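Putative esterase (Sulfolobus solfataricus P2, PDB 2RAU) probably acts as a lipase or esterase of the alpha/beta-hydrolase superfamily and binds calcium. Local coordinates at residues A[115-118]-A[119-123]; A[276-279]-A[280-283]. All coordinates share one frame; numbering follows the deposited sequence.

Contact 1: A[115-118]-A[119-123]; sequences LSFT and ANWGW
Thr-118 lays its methyl group on the indole of Trp-121, three residues further along the chain, and the two meet because the backbone between them is folded into a type I beta turn. The turn is closed by Trp-121 N donating to Thr-118 O at 3.0 Å. The indole of Trp-121 can be followed outward from CB, which sits 3.3 Å from Thr-118 O. Its first torsion, -77°, sets CG anti to the residue's own carbonyl carbon, beside its backbone N, and from there the ring reaches back over Thr-118, at the end of the 3-10 segment. CG and CD2 lie against Thr-118 CA; CE3 and CZ3 run beneath Thr-118 CG2, which stands 3.8 Å from the centroid of the six-membered ring, only 14° off its normal, a clear CH-pi contact. On the pyrrole side NE1 gives its hydrogen to Asp-36. At the far rim CZ2 and CH2 are met by Phe-117, and Phe-117 CE1 comes within 3.8 Å of Trp-121 CH2. The two rings form an offset edge-to-face pair with planes 72° apart, the edge of Phe-117 turned to the face of Trp-121, while Tyr-35 stacks on the phenyl ring. Thr-118 is itself fixed: OG1 donates to Leu-115 O at 2.7 Å, and its own N shares that acceptor. Ala-119 N continues the winding by bonding to Ser-116 O at 3.0 Å. Gly-122 takes the N-cap position. The arrangement is a 3-10 segment passing through a beta turn into helix 123-141 of the alpha/beta-hydrolase fold.

Contact 2: A[276-279]-A[280-283]; sequences WPYR and LSLE
A short strand running straight into a single helical turn, 278-282, is the element held together here, and Arg-279 and Glu-283 join across that turn in an i to i+4 salt bridge. Arg-279 NE donates to Glu-283 OE2 at 3.1 Å, with an N-H...O angle of 155°, reaching the oxygen from above the carboxylate plane; the two flat groups stand 78° apart. A bend at chi2 (60°) brings the arginine chain round to the carboxylate, and a water links NH2 to the same OE2. The other oxygen, OE1, accepts from Trp-123 N. Leu-280 CD1 packs 3.6 Å from Trp-276 CZ2 and also touches Pro-277 CG, while Leu-282 CD1 lies against Tyr-278 CB. Leu-282 N donates to Tyr-278 O at 3.0 Å, and a second water joins Pro-277 O to Ser-281 OG. With a methionine in place of Arg-279, Glu-283 OE2 would probably lose its charged mate and the carboxylate would be freer to turn. The turn thus combines apolar contacts of Leu-280 and Leu-282 with a carboxylate whose charge is probably stabilised by the arginine, a water and a backbone N-H.

How the contacts relate
Both contacts are local, yet they illustrate how two neighbouring turns of chain are joined by a few polar bonds and by apolar packing. Contact 2 is the more buried; contact 1 is only partly so, with Asn-120 exposed. Contact 1 relies on aromatic and CH-pi packing with backbone turn bonds, whereas contact 2 adds a salt bridge and bound waters to its apolar contacts. They meet just ahead of helix 123-141: Arg-279 NH1 makes a weak hydrogen bond to Ala-119 O, and Leu-280 CD2 packs 3.5 Å from Gly-122 C. Met-200 of helix 197-203 touches both, against Ala-119 in one and Tyr-278 and Arg-279 in the other.

Contact 1: A[115-118]-A[119-123]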
loop_
_atom_site.group_PDB
_atom_site.type_symbol
_atom_site.label_atom_id
_atom_site.label_comp_id
_atom_site.label_asym_id
_atom_site.label_seq_id
_atom_site.Cartn_x
_atom_site.Cartn_y
_atom_site.Cartn_z
ATOM N N LEU A 115 -14.725 6.178 -16.698
ATOM C CA LEU A 115 -13.638 6.419 -15.759
ATOM C C LEU A 115 -12.805 7.691 -16.078
ATOM O O LEU A 115 -11.723 7.911 -15.493
ATOM C CB LEU A 115 -12.756 5.168 -15.733
ATOM C CG LEU A 115 -13.463 3.945 -15.067
ATOM C CD1 LEU A 115 -13.018 2.659 -15.647
ATOM C CD2 LEU A 115 -13.352 3.941 -13.538
ATOM N N SER A 116 -13.342 8.554 -16.941
ATOM C CA SER A 116 -12.627 9.763 -17.382
ATOM C C SER A 116 -12.429 10.749 -16.229
ATOM O O SER A 116 -11.516 11.558 -16.281
ATOM C CB SER A 116 -13.358 10.390 -18.572
ATOM O OG SER A 116 -14.605 10.914 -18.151
ATOM N N PHE A 117 -13.219 10.609 -15.143
ATOM C CA PHE A 117 -13.053 11.410 -13.948
ATOM C C PHE A 117 -11.700 11.140 -13.257
ATOM O O PHE A 117 -11.283 11.918 -12.384
ATOM C CB PHE A 117 -14.218 11.227 -12.963
ATOM C CG PHE A 117 -14.327 9.857 -12.382
ATOM C CD1 PHE A 117 -13.602 9.488 -11.251
ATOM C CD2 PHE A 117 -15.182 8.922 -12.951
ATOM C CE1 PHE A 117 -13.703 8.187 -10.729
ATOM C CE2 PHE A 117 -15.292 7.652 -12.438
ATOM C CZ PHE A 117 -14.543 7.261 -11.328
ATOM N N THR A 118 -11.039 10.042 -13.628
ATOM C CA THR A 118 -9.701 9.726 -13.125
ATOM C C THR A 118 -8.555 10.354 -13.964
ATOM O O THR A 118 -7.376 10.209 -13.612
ATOM C CB THR A 118 -9.466 8.221 -13.045
ATOM O OG1 THR A 118 -9.248 7.694 -14.355
ATOM C CG2 THR A 118 -10.607 7.496 -12.350
ATOM N N ALA A 119 -8.883 11.090 -15.028
ATOM C CA ALA A 119 -7.864 11.637 -15.962
ATOM C C ALA A 119 -6.838 12.542 -15.235
ATOM O O ALA A 119 -5.662 12.549 -15.571
ATOM C CB ALA A 119 -8.550 12.383 -17.100
ATOM N N ASN A 120 -7.254 13.284 -14.221
ATOM C CA ASN A 120 -6.324 14.148 -13.471
ATOM C C ASN A 120 -6.051 13.616 -12.062
ATOM O O ASN A 120 -5.861 14.382 -11.116
ATOM C CB ASN A 120 -6.854 15.590 -13.422
ATOM C CG ASN A 120 -7.007 16.166 -14.779
ATOM O OD1 ASN A 120 -6.018 16.458 -15.429
ATOM N ND2 ASN A 120 -8.246 16.326 -15.238
ATOM N N TRP A 121 -6.069 12.297 -11.920
ATOM C CA TRP A 121 -5.590 11.652 -10.688
ATOM C C TRP A 121 -4.097 11.376 -10.797
ATOM O O TRP A 121 -3.676 10.229 -10.918
ATOM C CB TRP A 121 -6.375 10.369 -10.459
ATOM C CG TRP A 121 -7.763 10.590 -9.922
ATOM C CD1 TRP A 121 -8.454 11.767 -9.861
ATOM C CD2 TRP A 121 -8.641 9.578 -9.439
ATOM N NE1 TRP A 121 -9.699 11.543 -9.322
ATOM C CE2 TRP A 121 -9.836 10.204 -9.063
ATOM C CE3 TRP A 121 -8.514 8.203 -9.254
ATOM C CZ2 TRP A 121 -10.893 9.511 -8.502
ATOM C CZ3 TRP A 121 -9.580 7.498 -8.716
ATOM C CH2 TRP A 121 -10.746 8.155 -8.345
ATOM N N GLY A 122 -3.329 12.460 -10.758
ATOM C CA GLY A 122 -1.882 12.463 -10.843
ATOM C C GLY A 122 -1.245 12.790 -9.515
ATOM O O GLY A 122 -1.882 12.738 -8.478
ATOM N N TRP A 123 0.018 13.177 -9.566
ATOM C CA TRP A 123 0.812 13.437 -8.379
ATOM C C TRP A 123 0.337 14.619 -7.553
ATOM O O TRP A 123 0.347 14.574 -6.329
ATOM C CB TRP A 123 2.304 13.601 -8.766
ATOM C CG TRP A 123 2.926 12.305 -8.932
ATOM C CD1 TRP A 123 3.357 11.715 -10.102
ATOM C CD2 TRP A 123 3.099 11.333 -7.911
ATOM N NE1 TRP A 123 3.839 10.465 -9.842
ATOM C CE2 TRP A 123 3.678 10.202 -8.499
ATOM C CE3 TRP A 123 2.862 11.329 -6.535
ATOM C CZ2 TRP A 123 4.031 9.074 -7.754
ATOM C CZ3 TRP A 123 3.167 10.196 -5.810
ATOM C CH2 TRP A 123 3.773 9.100 -6.405
#

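Contact 2: A[276-279]-A[280-283]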
loop_
_atom_site.group_PDB
_atom_site.type_symbol
_atom_site.label_atom_id
_atom_site.label_comp_id
_atom_site.label_asym_id
_atom_site.label_seq_id
_atom_site.Cartn_x
_atom_site.Cartn_y
_atom_site.Cartn_z
ATOM N N TRP A 276 -6.606 1.552 -10.969
ATOM C CA TRP A 276 -5.564 2.500 -10.607
ATOM C C TRP A 276 -5.397 3.472 -11.774
ATOM O O TRP A 276 -5.381 3.051 -12.884
ATOM C CB TRP A 276 -4.253 1.776 -10.378
ATOM C CG TRP A 276 -3.180 2.589 -9.776
ATOM C CD1 TRP A 276 -2.079 3.116 -10.410
ATOM C CD2 TRP A 276 -3.072 2.985 -8.399
ATOM N NE1 TRP A 276 -1.298 3.815 -9.499
ATOM C CE2 TRP A 276 -1.888 3.745 -8.263
ATOM C CE3 TRP A 276 -3.846 2.762 -7.266
ATOM C CZ2 TRP A 276 -1.469 4.267 -7.033
ATOM C CZ3 TRP A 276 -3.416 3.265 -6.058
ATOM C CH2 TRP A 276 -2.238 4.003 -5.945
ATOM N N PRO A 277 -5.294 4.790 -11.505
ATOM C CA PRO A 277 -5.186 5.725 -12.601
ATOM C C PRO A 277 -3.873 5.645 -13.353
ATOM O O PRO A 277 -2.777 5.560 -12.759
ATOM C CB PRO A 277 -5.345 7.081 -11.915
ATOM C CG PRO A 277 -4.760 6.847 -10.542
ATOM C CD PRO A 277 -5.259 5.464 -10.191
ATOM N N TYR A 278 -3.982 5.636 -14.671
ATOM C CA TYR A 278 -2.801 5.775 -15.539
ATOM C C TYR A 278 -2.018 7.070 -15.324
ATOM O O TYR A 278 -0.814 7.112 -15.564
ATOM C CB TYR A 278 -3.185 5.681 -17.053
ATOM C CG TYR A 278 -2.961 4.290 -17.635
ATOM C CD1 TYR A 278 -1.672 3.808 -17.849
ATOM C CD2 TYR A 278 -4.025 3.473 -17.995
ATOM C CE1 TYR A 278 -1.450 2.542 -18.388
ATOM C CE2 TYR A 278 -3.806 2.211 -18.506
ATOM C CZ TYR A 278 -2.507 1.756 -18.707
ATOM O OH TYR A 278 -2.266 0.488 -19.208
ATOM N N ARG A 279 -2.704 8.126 -14.910
ATOM C CA ARG A 279 -2.109 9.447 -14.873
ATOM C C ARG A 279 -0.806 9.464 -14.020
ATOM O O ARG A 279 0.212 10.064 -14.404
ATOM C CB ARG A 279 -3.183 10.475 -14.427
ATOM C CG ARG A 279 -2.743 11.932 -14.310
ATOM C CD ARG A 279 -2.262 12.370 -15.630
ATOM N NE ARG A 279 -2.057 13.808 -15.757
ATOM C CZ ARG A 279 -2.844 14.625 -16.459
ATOM N NH1 ARG A 279 -3.948 14.201 -17.073
ATOM N NH2 ARG A 279 -2.522 15.896 -16.548
ATOM N N LEU A 280 -0.806 8.760 -12.901
ATOM C CA LEU A 280 0.358 8.762 -12.022
ATOM C C LEU A 280 1.614 8.285 -12.745
ATOM O O LEU A 280 2.660 8.907 -12.634
ATOM C CB LEU A 280 0.079 7.912 -10.777
ATOM C CG LEU A 280 -0.774 8.507 -9.667
ATOM C CD1 LEU A 280 -1.223 7.427 -8.754
ATOM C CD2 LEU A 280 -0.008 9.609 -8.892
ATOM N N SER A 281 1.499 7.211 -13.521
ATOM C CA SER A 281 2.643 6.655 -14.221
ATOM C C SER A 281 2.972 7.451 -15.475
ATOM O O SER A 281 4.122 7.482 -15.913
ATOM C CB SER A 281 2.425 5.166 -14.542
ATOM O OG SER A 281 1.328 4.944 -15.394
ATOM N N LEU A 282 1.975 8.131 -16.039
ATOM C CA LEU A 282 2.191 8.916 -17.242
ATOM C C LEU A 282 2.812 10.257 -16.894
ATOM O O LEU A 282 3.212 10.982 -17.772
ATOM C CB LEU A 282 0.891 9.096 -18.017
ATOM C CG LEU A 282 0.228 7.834 -18.573
ATOM C CD1 LEU A 282 -1.088 8.210 -19.231
ATOM C CD2 LEU A 282 1.111 7.110 -19.536
ATOM N N GLU A 283 2.885 10.590 -15.608
ATOM C CA GLU A 283 3.633 11.769 -15.135
ATOM C C GLU A 283 5.073 11.416 -14.683
ATOM O O GLU A 283 5.626 12.001 -13.755
ATOM C CB GLU A 283 2.878 12.447 -14.007
ATOM C CG GLU A 283 1.653 13.164 -14.466
ATOM C CD GLU A 283 0.919 13.824 -13.312
ATOM O OE1 GLU A 283 1.235 13.537 -12.146
ATOM O OE2 GLU A 283 0.015 14.616 -13.570
HETATM O O HOH W 1 -0.177 4.833 -13.061
HETATM O O HOH W 2 0.505 16.371 -15.671
#